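Local coordinates for protein NAD-dependent aldehyde dehydrogenase (PDB 5UJU) that probably oxidises aldehydes to carboxylic acids with NAD as the electron acceptor, at residues A383-T388 / V419-Q424; T407-A412 / G458-V463; E450-E455 / F462-D467. One frame throughout, in Å; residues are numbered along the deposited sequence.

Interaction 1: A383-T388 / V419-Q424; sequences AVQKLT and VLLDSQ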
ATOM      1  N   ALA A 383       9.222  37.452 -22.237  1.00 30.09           N
ATOM      2  CA  ALA A 383       8.431  37.573 -21.020  1.00 37.87           C
ATOM      3  C   ALA A 383       9.256  37.183 -19.797  1.00 36.24           C
ATOM      4  O   ALA A 383       9.104  37.782 -18.727  1.00 30.29           O
ATOM      5  CB  ALA A 383       7.163  36.723 -21.120  1.00 37.13           C
ATOM      6  N   VAL A 384      10.144  36.192 -19.942  1.00 32.04           N
ATOM      7  CA  VAL A 384      11.003  35.807 -18.825  1.00 34.46           C
ATOM      8  C   VAL A 384      11.968  36.934 -18.486  1.00 35.79           C
ATOM      9  O   VAL A 384      12.151  37.285 -17.315  1.00 32.81           O
ATOM     10  CB  VAL A 384      11.760  34.502 -19.126  1.00 25.24           C
ATOM     11  CG1 VAL A 384      12.796  34.243 -18.023  1.00 26.61           C
ATOM     12  CG2 VAL A 384      10.798  33.324 -19.204  1.00 24.61           C
ATOM     13  N   GLN A 385      12.590  37.522 -19.514  1.00 28.24           N
ATOM     14  CA  GLN A 385      13.533  38.609 -19.293  1.00 27.06           C
ATOM     15  C   GLN A 385      12.864  39.776 -18.581  1.00 32.40           C
ATOM     16  O   GLN A 385      13.440  40.354 -17.651  1.00 31.53           O
ATOM     17  CB  GLN A 385      14.137  39.069 -20.635  1.00 28.63           C
ATOM     18  CG  GLN A 385      15.468  39.800 -20.500  1.00 34.50           C
ATOM     19  CD  GLN A 385      15.315  41.207 -19.965  1.00 36.03           C
ATOM     20  OE1 GLN A 385      14.329  41.877 -20.248  1.00 31.95           O
ATOM     21  NE2 GLN A 385      16.275  41.646 -19.146  1.00 27.23           N
ATOM     22  N   LYS A 386      11.642  40.141 -18.999  1.00 28.56           N
ATOM     23  CA  LYS A 386      10.958  41.265 -18.363  1.00 29.72           C
ATOM     24  C   LYS A 386      10.679  40.982 -16.889  1.00 37.19           C
ATOM     25  O   LYS A 386      10.787  41.881 -16.045  1.00 34.28           O
ATOM     26  CB  LYS A 386       9.652  41.581 -19.096  1.00 27.81           C
ATOM     27  N   LEU A 387      10.334  39.730 -16.559  1.00 32.55           N
ATOM     28  CA  LEU A 387       9.945  39.382 -15.199  1.00 32.46           C
ATOM     29  C   LEU A 387      11.126  39.184 -14.258  1.00 35.23           C
ATOM     30  O   LEU A 387      10.943  39.291 -13.035  1.00 35.44           O
ATOM     31  CB  LEU A 387       9.090  38.112 -15.206  1.00 38.91           C
ATOM     32  CG  LEU A 387       7.634  38.254 -15.656  1.00 45.39           C
ATOM     33  CD1 LEU A 387       6.981  36.889 -15.745  1.00 44.78           C
ATOM     34  CD2 LEU A 387       6.856  39.128 -14.674  1.00 46.57           C
ATOM     35  N   THR A 388      12.321  38.875 -14.779  1.00 30.53           N
ATOM     36  CA  THR A 388      13.420  38.441 -13.929  1.00 30.87           C
ATOM     37  C   THR A 388      14.671  39.317 -14.003  1.00 30.60           C
ATOM     38  O   THR A 388      15.517  39.212 -13.113  1.00 31.89           O
ATOM     39  CB  THR A 388      13.829  36.994 -14.263  1.00 29.19           C
ATOM     40  OG1 THR A 388      14.359  36.932 -15.594  1.00 27.59           O
ATOM     41  CG2 THR A 388      12.645  36.058 -14.148  1.00 25.25           C
ATOM     42  N   VAL A 419      21.363  29.657 -27.002  1.00 38.23           N
ATOM     43  CA  VAL A 419      20.824  30.393 -25.869  1.00 43.28           C
ATOM     44  C   VAL A 419      19.811  31.402 -26.387  1.00 45.66           C
ATOM     45  O   VAL A 419      20.139  32.258 -27.214  1.00 41.53           O
ATOM     46  CB  VAL A 419      21.938  31.078 -25.070  1.00 43.31           C
ATOM     47  CG1 VAL A 419      21.329  31.832 -23.893  1.00 32.52           C
ATOM     48  CG2 VAL A 419      22.944  30.043 -24.586  1.00 36.45           C
ATOM     49  N   LEU A 420      18.576  31.306 -25.894  1.00 36.05           N
ATOM     50  CA  LEU A 420      17.554  32.299 -26.197  1.00 37.72           C
ATOM     51  C   LEU A 420      17.564  33.437 -25.183  1.00 39.71           C
ATOM     52  O   LEU A 420      17.304  34.592 -25.536  1.00 37.08           O
ATOM     53  CB  LEU A 420      16.179  31.631 -26.254  1.00 33.05           C
ATOM     54  CG  LEU A 420      16.010  30.663 -27.430  1.00 33.27           C
ATOM     55  CD1 LEU A 420      14.773  29.816 -27.261  1.00 34.91           C
ATOM     56  CD2 LEU A 420      15.965  31.428 -28.733  1.00 35.78           C
ATOM     57  N   LEU A 421      17.830  33.125 -23.918  1.00 36.57           N
ATOM     58  CA  LEU A 421      17.923  34.141 -22.880  1.00 37.11           C
ATOM     59  C   LEU A 421      18.998  33.676 -21.922  1.00 33.50           C
ATOM     60  O   LEU A 421      18.888  32.580 -21.365  1.00 31.59           O
ATOM     61  CB  LEU A 421      16.591  34.336 -22.149  1.00 38.66           C
ATOM     62  CG  LEU A 421      16.652  35.150 -20.852  1.00 32.96           C
ATOM     63  CD1 LEU A 421      17.118  36.563 -21.154  1.00 37.62           C
ATOM     64  CD2 LEU A 421      15.290  35.180 -20.202  1.00 25.30           C
ATOM     65  N   ASP A 422      20.046  34.476 -21.764  1.00 31.16           N
ATOM     66  CA  ASP A 422      21.142  34.074 -20.903  1.00 29.39           C
ATOM     67  C   ASP A 422      20.783  34.363 -19.456  1.00 29.44           C
ATOM     68  O   ASP A 422      20.056  35.310 -19.155  1.00 31.45           O
ATOM     69  CB  ASP A 422      22.447  34.775 -21.287  1.00 35.52           C
ATOM     70  CG  ASP A 422      23.669  34.094 -20.678  1.00 42.88           C
ATOM     71  OD1 ASP A 422      23.516  32.970 -20.156  1.00 40.25           O
ATOM     72  OD2 ASP A 422      24.785  34.654 -20.742  1.00 48.27           O
ATOM     73  N   SER A 423      21.300  33.518 -18.569  1.00 31.13           N
ATOM     74  CA  SER A 423      21.179  33.692 -17.131  1.00 31.43           C
ATOM     75  C   SER A 423      22.171  34.742 -16.647  1.00 35.64           C
ATOM     76  O   SER A 423      23.356  34.682 -16.985  1.00 33.37           O
ATOM     77  CB  SER A 423      21.437  32.358 -16.435  1.00 34.94           C
ATOM     78  OG  SER A 423      21.536  32.530 -15.040  1.00 35.78           O
ATOM     79  N   GLN A 424      21.700  35.677 -15.820  1.00 31.51           N
ATOM     80  CA  GLN A 424      22.535  36.742 -15.278  1.00 31.42           C
ATOM     81  C   GLN A 424      22.605  36.645 -13.759  1.00 28.88           C
ATOM     82  O   GLN A 424      21.743  36.044 -13.122  1.00 27.39           O
ATOM     83  CB  GLN A 424      21.988  38.130 -15.653  1.00 32.52           C
ATOM     84  CG  GLN A 424      21.620  38.310 -17.119  1.00 29.23           C
ATOM     85  CD  GLN A 424      22.807  38.185 -18.038  1.00 36.26           C
ATOM     86  OE1 GLN A 424      23.953  38.097 -17.590  1.00 34.71           O
ATOM     87  NE2 GLN A 424      22.543  38.183 -19.345  1.00 35.29           N
TER
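Leu421 reaches out from the edge strand 418-421 and sets its two methyls against consecutive residues of helix 373-388. The branches divide the work. CD2 meets Val384, where CG1 lies 3.4 Å from Leu421 CD2, tighter than an ordinary van der Waals contact, and the two side chains run obliquely past each other. CD1 goes to Gln385 instead: Gln385 CG stands 3.7 Å from Leu421 CD1, and here the side chains lie at about a right angle, so the leucine meets the aliphatic root of the glutamine. Leu421 CD2 also comes within 3.6 Å of the backbone N of Gln385, which places this methyl against the helix backbone as well as against the valine.

The leucine projects this far because its CG is anti to the backbone N (chi1 167°). Gln385 bends at chi2 (-74°), which carries its amide away from the strand and leaves CB and CG to do the touching. One turn along the helix, Thr388 OG1 donates to Val384 O over 2.8 Å, approaching from above the carbonyl plane.

Leu421 sits in a classic beta bulge: it and Leu420 both face Val441 of the neighbouring strand 440-445. On the helix side, Val384 also packs on Pro439 and on Ala340 of helix 332-344. No hydrogen bond joins the two segments, so this contact between them is purely van der Waals and hydrophobic, with the buried valine on the inner side and the exposed glutamine at the solvent boundary.

Interaction 2: T407-A412 / G458-V463; sequences TARIDA and GPISFV. With NA (sodium ion), chain C.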
ATOM      1  N   THR A 407      24.399  26.738  -9.667  1.00 42.59           N
ATOM      2  CA  THR A 407      25.175  27.673 -10.472  1.00 45.82           C
ATOM      3  C   THR A 407      26.059  26.941 -11.477  1.00 45.92           C
ATOM      4  O   THR A 407      26.200  27.376 -12.627  1.00 45.05           O
ATOM      5  CB  THR A 407      26.018  28.559  -9.557  1.00 52.80           C
ATOM      6  OG1 THR A 407      25.147  29.374  -8.763  1.00 54.12           O
ATOM      7  CG2 THR A 407      26.923  29.457 -10.379  1.00 54.69           C
ATOM      8  N   ALA A 408      26.682  25.834 -11.057  1.00 45.92           N
ATOM      9  CA  ALA A 408      27.525  25.071 -11.976  1.00 48.40           C
ATOM     10  C   ALA A 408      26.707  24.465 -13.109  1.00 47.74           C
ATOM     11  O   ALA A 408      27.154  24.438 -14.264  1.00 46.86           O
ATOM     12  CB  ALA A 408      28.272  23.972 -11.220  1.00 44.12           C
ATOM     13  N   ARG A 409      25.500  23.986 -12.802  1.00 45.87           N
ATOM     14  CA  ARG A 409      24.679  23.348 -13.820  1.00 40.24           C
ATOM     15  C   ARG A 409      24.144  24.359 -14.829  1.00 39.00           C
ATOM     16  O   ARG A 409      23.968  24.018 -16.004  1.00 37.84           O
ATOM     17  CB  ARG A 409      23.538  22.582 -13.158  1.00 44.04           C
ATOM     18  CG  ARG A 409      22.684  21.774 -14.127  1.00 53.84           C
ATOM     19  CD  ARG A 409      21.611  20.968 -13.396  1.00 67.00           C
ATOM     20  NE  ARG A 409      22.167  20.060 -12.392  1.00 75.44           N
ATOM     21  CZ  ARG A 409      22.176  20.295 -11.081  1.00 74.52           C
ATOM     22  NH1 ARG A 409      21.642  21.414 -10.591  1.00 65.99           N
ATOM     23  NH2 ARG A 409      22.713  19.402 -10.258  1.00 75.92           N
ATOM     24  N   ILE A 410      23.862  25.588 -14.389  1.00 37.27           N
ATOM     25  CA  ILE A 410      23.489  26.655 -15.318  1.00 37.51           C
ATOM     26  C   ILE A 410      24.584  26.838 -16.357  1.00 42.48           C
ATOM     27  O   ILE A 410      24.313  26.958 -17.556  1.00 43.99           O
ATOM     28  CB  ILE A 410      23.208  27.968 -14.558  1.00 38.13           C
ATOM     29  CG1 ILE A 410      21.950  27.845 -13.700  1.00 41.03           C
ATOM     30  CG2 ILE A 410      23.033  29.135 -15.520  1.00 39.59           C
ATOM     31  CD1 ILE A 410      21.748  29.007 -12.728  1.00 41.84           C
ATOM     32  N   ASP A 411      25.841  26.880 -15.912  1.00 44.65           N
ATOM     33  CA  ASP A 411      26.924  27.073 -16.869  1.00 51.60           C
ATOM     34  C   ASP A 411      27.106  25.850 -17.759  1.00 47.78           C
ATOM     35  O   ASP A 411      27.424  25.990 -18.946  1.00 47.46           O
ATOM     36  CB  ASP A 411      28.231  27.418 -16.161  1.00 67.26           C
ATOM     37  CG  ASP A 411      29.306  27.885 -17.142  1.00 82.15           C
ATOM     38  OD1 ASP A 411      29.114  28.951 -17.771  1.00 84.04           O
ATOM     39  OD2 ASP A 411      30.329  27.182 -17.301  1.00 87.90           O
ATOM     40  N   ALA A 412      26.902  24.645 -17.217  1.00 41.55           N
ATOM     41  CA  ALA A 412      26.933  23.461 -18.073  1.00 45.78           C
ATOM     42  C   ALA A 412      25.846  23.532 -19.143  1.00 48.82           C
ATOM     43  O   ALA A 412      26.088  23.205 -20.312  1.00 46.48           O
ATOM     44  CB  ALA A 412      26.781  22.193 -17.237  1.00 40.10           C
ATOM     45  N   GLY A 458      17.318  23.603 -11.349  1.00 31.31           N
ATOM     46  CA  GLY A 458      17.599  25.013 -11.374  1.00 29.72           C
ATOM     47  C   GLY A 458      16.808  25.694 -12.467  1.00 29.51           C
ATOM     48  O   GLY A 458      15.943  25.089 -13.107  1.00 32.38           O
ATOM     49  N   PRO A 459      17.082  26.973 -12.691  1.00 28.91           N
ATOM     50  CA  PRO A 459      16.271  27.775 -13.634  1.00 30.87           C
ATOM     51  C   PRO A 459      16.718  27.576 -15.076  1.00 30.45           C
ATOM     52  O   PRO A 459      17.245  28.476 -15.723  1.00 33.48           O
ATOM     53  CB  PRO A 459      16.516  29.204 -13.137  1.00 27.41           C
ATOM     54  CG  PRO A 459      17.933  29.157 -12.627  1.00 28.23           C
ATOM     55  CD  PRO A 459      18.122  27.777 -12.027  1.00 28.65           C
ATOM     56  N   ILE A 460      16.496  26.371 -15.594  1.00 28.04           N
ATOM     57  CA  ILE A 460      16.987  25.959 -16.908  1.00 29.14           C
ATOM     58  C   ILE A 460      15.817  25.401 -17.703  1.00 30.44           C
ATOM     59  O   ILE A 460      15.058  24.576 -17.185  1.00 32.82           O
ATOM     60  CB  ILE A 460      18.092  24.896 -16.769  1.00 34.26           C
ATOM     61  CG1 ILE A 460      19.260  25.457 -15.942  1.00 33.07           C
ATOM     62  CG2 ILE A 460      18.502  24.333 -18.146  1.00 31.00           C
ATOM     63  CD1 ILE A 460      20.175  24.381 -15.325  1.00 34.15           C
ATOM     64  N   SER A 461      15.663  25.839 -18.955  1.00 31.38           N
ATOM     65  CA  SER A 461      14.578  25.291 -19.758  1.00 28.82           C
ATOM     66  C   SER A 461      14.947  25.251 -21.238  1.00 35.67           C
ATOM     67  O   SER A 461      15.874  25.932 -21.698  1.00 33.70           O
ATOM     68  CB  SER A 461      13.279  26.073 -19.562  1.00 30.94           C
ATOM     69  OG  SER A 461      13.443  27.439 -19.902  1.00 31.61           O
ATOM     70  N   PHE A 462      14.193  24.429 -21.974  1.00 31.45           N
ATOM     71  CA  PHE A 462      14.419  24.176 -23.393  1.00 33.02           C
ATOM     72  C   PHE A 462      13.115  24.393 -24.151  1.00 34.72           C
ATOM     73  O   PHE A 462      12.095  23.770 -23.829  1.00 35.32           O
ATOM     74  CB  PHE A 462      14.928  22.746 -23.619  1.00 29.53           C
ATOM     75  CG  PHE A 462      16.006  22.336 -22.660  1.00 30.98           C
ATOM     76  CD1 PHE A 462      17.303  22.793 -22.812  1.00 38.19           C
ATOM     77  CD2 PHE A 462      15.715  21.507 -21.589  1.00 31.12           C
ATOM     78  CE1 PHE A 462      18.295  22.424 -21.910  1.00 35.83           C
ATOM     79  CE2 PHE A 462      16.705  21.136 -20.685  1.00 29.62           C
ATOM     80  CZ  PHE A 462      17.988  21.598 -20.843  1.00 33.18           C
ATOM     81  N   VAL A 463      13.147  25.290 -25.131  1.00 35.08           N
ATOM     82  CA  VAL A 463      12.108  25.386 -26.153  1.00 34.00           C
ATOM     83  C   VAL A 463      12.552  24.479 -27.298  1.00 37.45           C
ATOM     84  O   VAL A 463      13.616  24.689 -27.888  1.00 39.47           O
ATOM     85  CB  VAL A 463      11.913  26.839 -26.618  1.00 32.59           C
ATOM     86  CG1 VAL A 463      10.763  26.937 -27.625  1.00 34.73           C
ATOM     87  CG2 VAL A 463      11.661  27.743 -25.403  1.00 32.59           C
TER
HETATM   88 NA    NA C 601      13.612  23.658 -13.331  1.00 38.50          NA
HETATM   89  O   HOH W   1      14.829  22.388 -11.437  1.00 41.70           O
HETATM   90  O   HOH W   2      14.857  22.457 -15.138  1.00 35.15           O
HETATM   91  O   HOH W   3      12.776  25.242 -15.405  1.00 28.11           O
HETATM   92  O   HOH W   4      11.664  21.978 -13.729  1.00 50.15           O
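The sodium site and the entry into strand 460-466 form one side of this contact, and helix 404-414 packs on it through Ile410 and Arg409. Ile410 CD1 lies 3.8 Å from Pro459 CG, its side chain crossing the proline ring at about a right angle. Ile460 reaches the helix with its own terminal methyl: Ile460 CD1 is 3.8 Å from Arg409 CG and 4.2 Å from Ile410 CG1, so the methyl lies against the helix backbone between the two residues as well as against their side chains. Ile460 CG1 is anti to the carbonyl carbon (chi1 -59°), and the extended chain beyond it carries CD1 to the helix. Arg409 offers only its aliphatic part to the isoleucine; the chain bends at chi3, and NH1 is hydrogen-bonded to Phe457 O just before the strand segment.

Pro459 is the centre of an inverse gamma turn, closed by Ile460 N donating to Gly458 O across 2.9 Å. This turn leads into a strand of the mixed sheet, paired on one flank with strand 440-445 and on the other with strand 356-360. The sodium ion is coordinated by Gly458 O at 2.7 Å. Four waters and Gly348 O complete the coordination. Water 1 accepts from Gly458 N. Water 3 donates to Ile460 O over 3.0 Å, and water 2 lies at the same distance from Ile460 O, so the carbonyl of the strand's first residue is linked to the ion through its water shell. Gly458 adopts a backbone conformation (phi 125°, psi -173°) generally accessible only to glycine.

Interaction 3: E450-E455 / F462-D467; sequences EKFTQE and FVIATD
The short helix 449-452 and the chain leaving it pass beside strand 460-466, with the CA atoms of Phe452 and Phe462 nearest each other at 7.3 Å. Phe452 carries the contact, meeting two alternate residues of the strand with different parts of its side chain. Ile464 lies over one face of the Phe452 ring in a CH-pi contact: Ile464 CD1 is 3.8 Å from the centroid of the Phe452 ring and 23° off the ring normal. That methyl is displaced toward the rim, with Ile464 CD1 3.6 Å from Phe452 CG, while Ile464 CG2 reaches farther along the ring to Phe452 CE1 at 3.8 Å. The ring is brought here by a chi1 of 60°, which puts CG between the backbone N and the carbonyl carbon. Phe462 touches Phe452 at its root instead, with Phe462 CD2 3.9 Å from Phe452 CB; its own ring also makes an edge-to-face contact with Trp456.

The helix end is tied by Gln454, whose NE2 donates to Glu450 O at 2.8 Å in a nearly straight bond (170°), the acceptor lying in the plane of the amide. Phe452 additionally packs on Leu444 of strand 440-445 and Ile479 of helix 469-483. The contact is the apolar packing of a short connecting helix on its own sheet, as in a beta-alpha-beta crossover: the helix joins the parallel, adjacent strands 440-445 and 460-466 and packs through Phe452 on both.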
ATOM      1  N   GLU A 450      18.797  13.322 -25.969  1.00 43.87           N
ATOM      2  CA  GLU A 450      19.727  12.924 -24.916  1.00 46.19           C
ATOM      3  C   GLU A 450      19.930  14.038 -23.906  1.00 47.70           C
ATOM      4  O   GLU A 450      20.259  13.771 -22.742  1.00 44.56           O
ATOM      5  CB  GLU A 450      21.069  12.493 -25.517  1.00 45.72           C
ATOM      6  N   LYS A 451      19.740  15.284 -24.330  1.00 42.19           N
ATOM      7  CA  LYS A 451      19.924  16.421 -23.445  1.00 37.64           C
ATOM      8  C   LYS A 451      18.678  16.753 -22.644  1.00 39.09           C
ATOM      9  O   LYS A 451      18.780  17.021 -21.444  1.00 38.38           O
ATOM     10  CB  LYS A 451      20.362  17.656 -24.245  1.00 45.10           C
ATOM     11  CG  LYS A 451      21.587  17.447 -25.155  1.00 51.44           C
ATOM     12  CD  LYS A 451      22.850  17.328 -24.297  1.00 60.94           C
ATOM     13  CE  LYS A 451      24.107  17.020 -25.100  1.00 68.13           C
ATOM     14  NZ  LYS A 451      25.200  16.510 -24.211  1.00 66.29           N
ATOM     15  N   PHE A 452      17.493  16.712 -23.243  1.00 36.76           N
ATOM     16  CA  PHE A 452      16.335  17.220 -22.523  1.00 33.04           C
ATOM     17  C   PHE A 452      15.537  16.138 -21.806  1.00 36.40           C
ATOM     18  O   PHE A 452      14.527  16.464 -21.174  1.00 38.65           O
ATOM     19  CB  PHE A 452      15.419  18.061 -23.444  1.00 28.31           C
ATOM     20  CG  PHE A 452      14.855  17.330 -24.658  1.00 34.08           C
ATOM     21  CD1 PHE A 452      15.262  17.692 -25.945  1.00 36.28           C
ATOM     22  CD2 PHE A 452      13.864  16.369 -24.524  1.00 36.21           C
ATOM     23  CE1 PHE A 452      14.733  17.066 -27.075  1.00 35.46           C
ATOM     24  CE2 PHE A 452      13.333  15.731 -25.651  1.00 39.18           C
ATOM     25  CZ  PHE A 452      13.768  16.087 -26.924  1.00 38.59           C
ATOM     26  N   THR A 453      15.963  14.872 -21.867  1.00 38.72           N
ATOM     27  CA  THR A 453      15.420  13.856 -20.968  1.00 36.94           C
ATOM     28  C   THR A 453      16.234  13.736 -19.690  1.00 44.41           C
ATOM     29  O   THR A 453      15.915  12.898 -18.843  1.00 46.79           O
ATOM     30  CB  THR A 453      15.358  12.471 -21.629  1.00 37.80           C
ATOM     31  OG1 THR A 453      16.668  12.070 -22.039  1.00 39.40           O
ATOM     32  CG2 THR A 453      14.416  12.474 -22.843  1.00 37.75           C
ATOM     33  N   GLN A 454      17.252  14.569 -19.517  1.00 43.11           N
ATOM     34  CA  GLN A 454      17.950  14.638 -18.244  1.00 45.26           C
ATOM     35  C   GLN A 454      17.275  15.691 -17.384  1.00 37.65           C
ATOM     36  O   GLN A 454      16.599  16.595 -17.878  1.00 34.96           O
ATOM     37  CB  GLN A 454      19.424  15.010 -18.406  1.00 43.86           C
ATOM     38  CG  GLN A 454      20.205  14.239 -19.433  1.00 49.68           C
ATOM     39  CD  GLN A 454      21.551  14.883 -19.664  1.00 56.19           C
ATOM     40  OE1 GLN A 454      22.171  15.393 -18.729  1.00 60.77           O
ATOM     41  NE2 GLN A 454      22.000  14.892 -20.908  1.00 54.23           N
ATOM     42  N   GLU A 455      17.443  15.558 -16.083  1.00 41.19           N
ATOM     43  CA  GLU A 455      16.933  16.574 -15.187  1.00 41.51           C
ATOM     44  C   GLU A 455      18.013  17.633 -14.997  1.00 34.42           C
ATOM     45  O   GLU A 455      19.191  17.315 -14.809  1.00 37.13           O
ATOM     46  CB  GLU A 455      16.486  15.936 -13.870  1.00 51.52           C
ATOM     47  CG  GLU A 455      15.694  16.851 -12.952  1.00 60.23           C
ATOM     48  CD  GLU A 455      16.325  17.001 -11.579  1.00 63.35           C
ATOM     49  OE1 GLU A 455      17.170  16.157 -11.212  1.00 63.67           O
ATOM     50  OE2 GLU A 455      15.963  17.962 -10.868  1.00 62.74           O
ATOM     51  N   PHE A 462      14.193  24.429 -21.974  1.00 31.45           N
ATOM     52  CA  PHE A 462      14.419  24.176 -23.393  1.00 33.02           C
ATOM     53  C   PHE A 462      13.115  24.393 -24.151  1.00 34.72           C
ATOM     54  O   PHE A 462      12.095  23.770 -23.829  1.00 35.32           O
ATOM     55  CB  PHE A 462      14.928  22.746 -23.619  1.00 29.53           C
ATOM     56  CG  PHE A 462      16.006  22.336 -22.660  1.00 30.98           C
ATOM     57  CD1 PHE A 462      17.303  22.793 -22.812  1.00 38.19           C
ATOM     58  CD2 PHE A 462      15.715  21.507 -21.589  1.00 31.12           C
ATOM     59  CE1 PHE A 462      18.295  22.424 -21.910  1.00 35.83           C
ATOM     60  CE2 PHE A 462      16.705  21.136 -20.685  1.00 29.62           C
ATOM     61  CZ  PHE A 462      17.988  21.598 -20.843  1.00 33.18           C
ATOM     62  N   VAL A 463      13.147  25.290 -25.131  1.00 35.08           N
ATOM     63  CA  VAL A 463      12.108  25.386 -26.153  1.00 34.00           C
ATOM     64  C   VAL A 463      12.552  24.479 -27.298  1.00 37.45           C
ATOM     65  O   VAL A 463      13.616  24.689 -27.888  1.00 39.47           O
ATOM     66  CB  VAL A 463      11.913  26.839 -26.618  1.00 32.59           C
ATOM     67  CG1 VAL A 463      10.763  26.937 -27.625  1.00 34.73           C
ATOM     68  CG2 VAL A 463      11.661  27.743 -25.403  1.00 32.59           C
ATOM     69  N   ILE A 464      11.766  23.437 -27.569  1.00 35.80           N
ATOM     70  CA  ILE A 464      12.197  22.286 -28.361  1.00 36.05           C
ATOM     71  C   ILE A 464      11.314  22.196 -29.593  1.00 35.02           C
ATOM     72  O   ILE A 464      10.086  22.079 -29.475  1.00 35.29           O
ATOM     73  CB  ILE A 464      12.125  20.982 -27.546  1.00 31.13           C
ATOM     74  CG1 ILE A 464      13.023  21.080 -26.312  1.00 33.05           C
ATOM     75  CG2 ILE A 464      12.480  19.762 -28.417  1.00 30.10           C
ATOM     76  CD1 ILE A 464      12.667  20.069 -25.223  1.00 36.77           C
ATOM     77  N   ALA A 465      11.935  22.245 -30.771  1.00 35.00           N
ATOM     78  CA  ALA A 465      11.196  22.178 -32.026  1.00 36.68           C
ATOM     79  C   ALA A 465      10.887  20.723 -32.368  1.00 41.39           C
ATOM     80  O   ALA A 465      11.802  19.903 -32.512  1.00 43.19           O
ATOM     81  CB  ALA A 465      11.992  22.840 -33.153  1.00 34.42           C
ATOM     82  N   THR A 466       9.604  20.416 -32.528  1.00 36.75           N
ATOM     83  CA  THR A 466       9.122  19.093 -32.898  1.00 34.30           C
ATOM     84  C   THR A 466       8.566  19.121 -34.324  1.00 38.49           C
ATOM     85  O   THR A 466       8.337  20.185 -34.904  1.00 38.88           O
ATOM     86  CB  THR A 466       8.038  18.624 -31.925  1.00 40.99           C
ATOM     87  OG1 THR A 466       6.877  19.450 -32.083  1.00 38.08           O
ATOM     88  CG2 THR A 466       8.531  18.714 -30.447  1.00 38.63           C
ATOM     89  N   ASP A 467       8.353  17.927 -34.892  1.00 41.54           N
ATOM     90  CA  ASP A 467       7.768  17.835 -36.229  1.00 46.98           C
ATOM     91  C   ASP A 467       6.308  18.260 -36.241  1.00 48.38           C
ATOM     92  O   ASP A 467       5.823  18.768 -37.256  1.00 50.16           O
ATOM     93  CB  ASP A 467       7.896  16.415 -36.769  1.00 46.56           C
ATOM     94  CG  ASP A 467       9.327  16.019 -37.003  1.00 48.92           C
ATOM     95  OD1 ASP A 467      10.170  16.931 -37.119  1.00 48.74           O
ATOM     96  OD2 ASP A 467       9.616  14.806 -37.059  1.00 54.32           O
TER

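All three contacts reach one mixed sheet, and none has a direct hydrogen bond between its segments. Interactions 2 and 3 are buried and end on the same strand, 460-466. At its start, interaction 2 is aliphatic packing beside a hydrated sodium ion; farther along, interaction 3 sets an isoleucine methyl on an aromatic face in a CH-pi contact. Interaction 1 is only partly buried and lies at one edge of the sheet, on strand 418-421, where leucine methyls meet a valine and a glutamine stem. Helix 404-414 of interaction 2 directly precedes that strand, and Ser423 CB packs on Ile410 CG2 at 3.7 Å. Leu420 of interaction 1 also touches Val463, a residue within the strand segments of both other contacts.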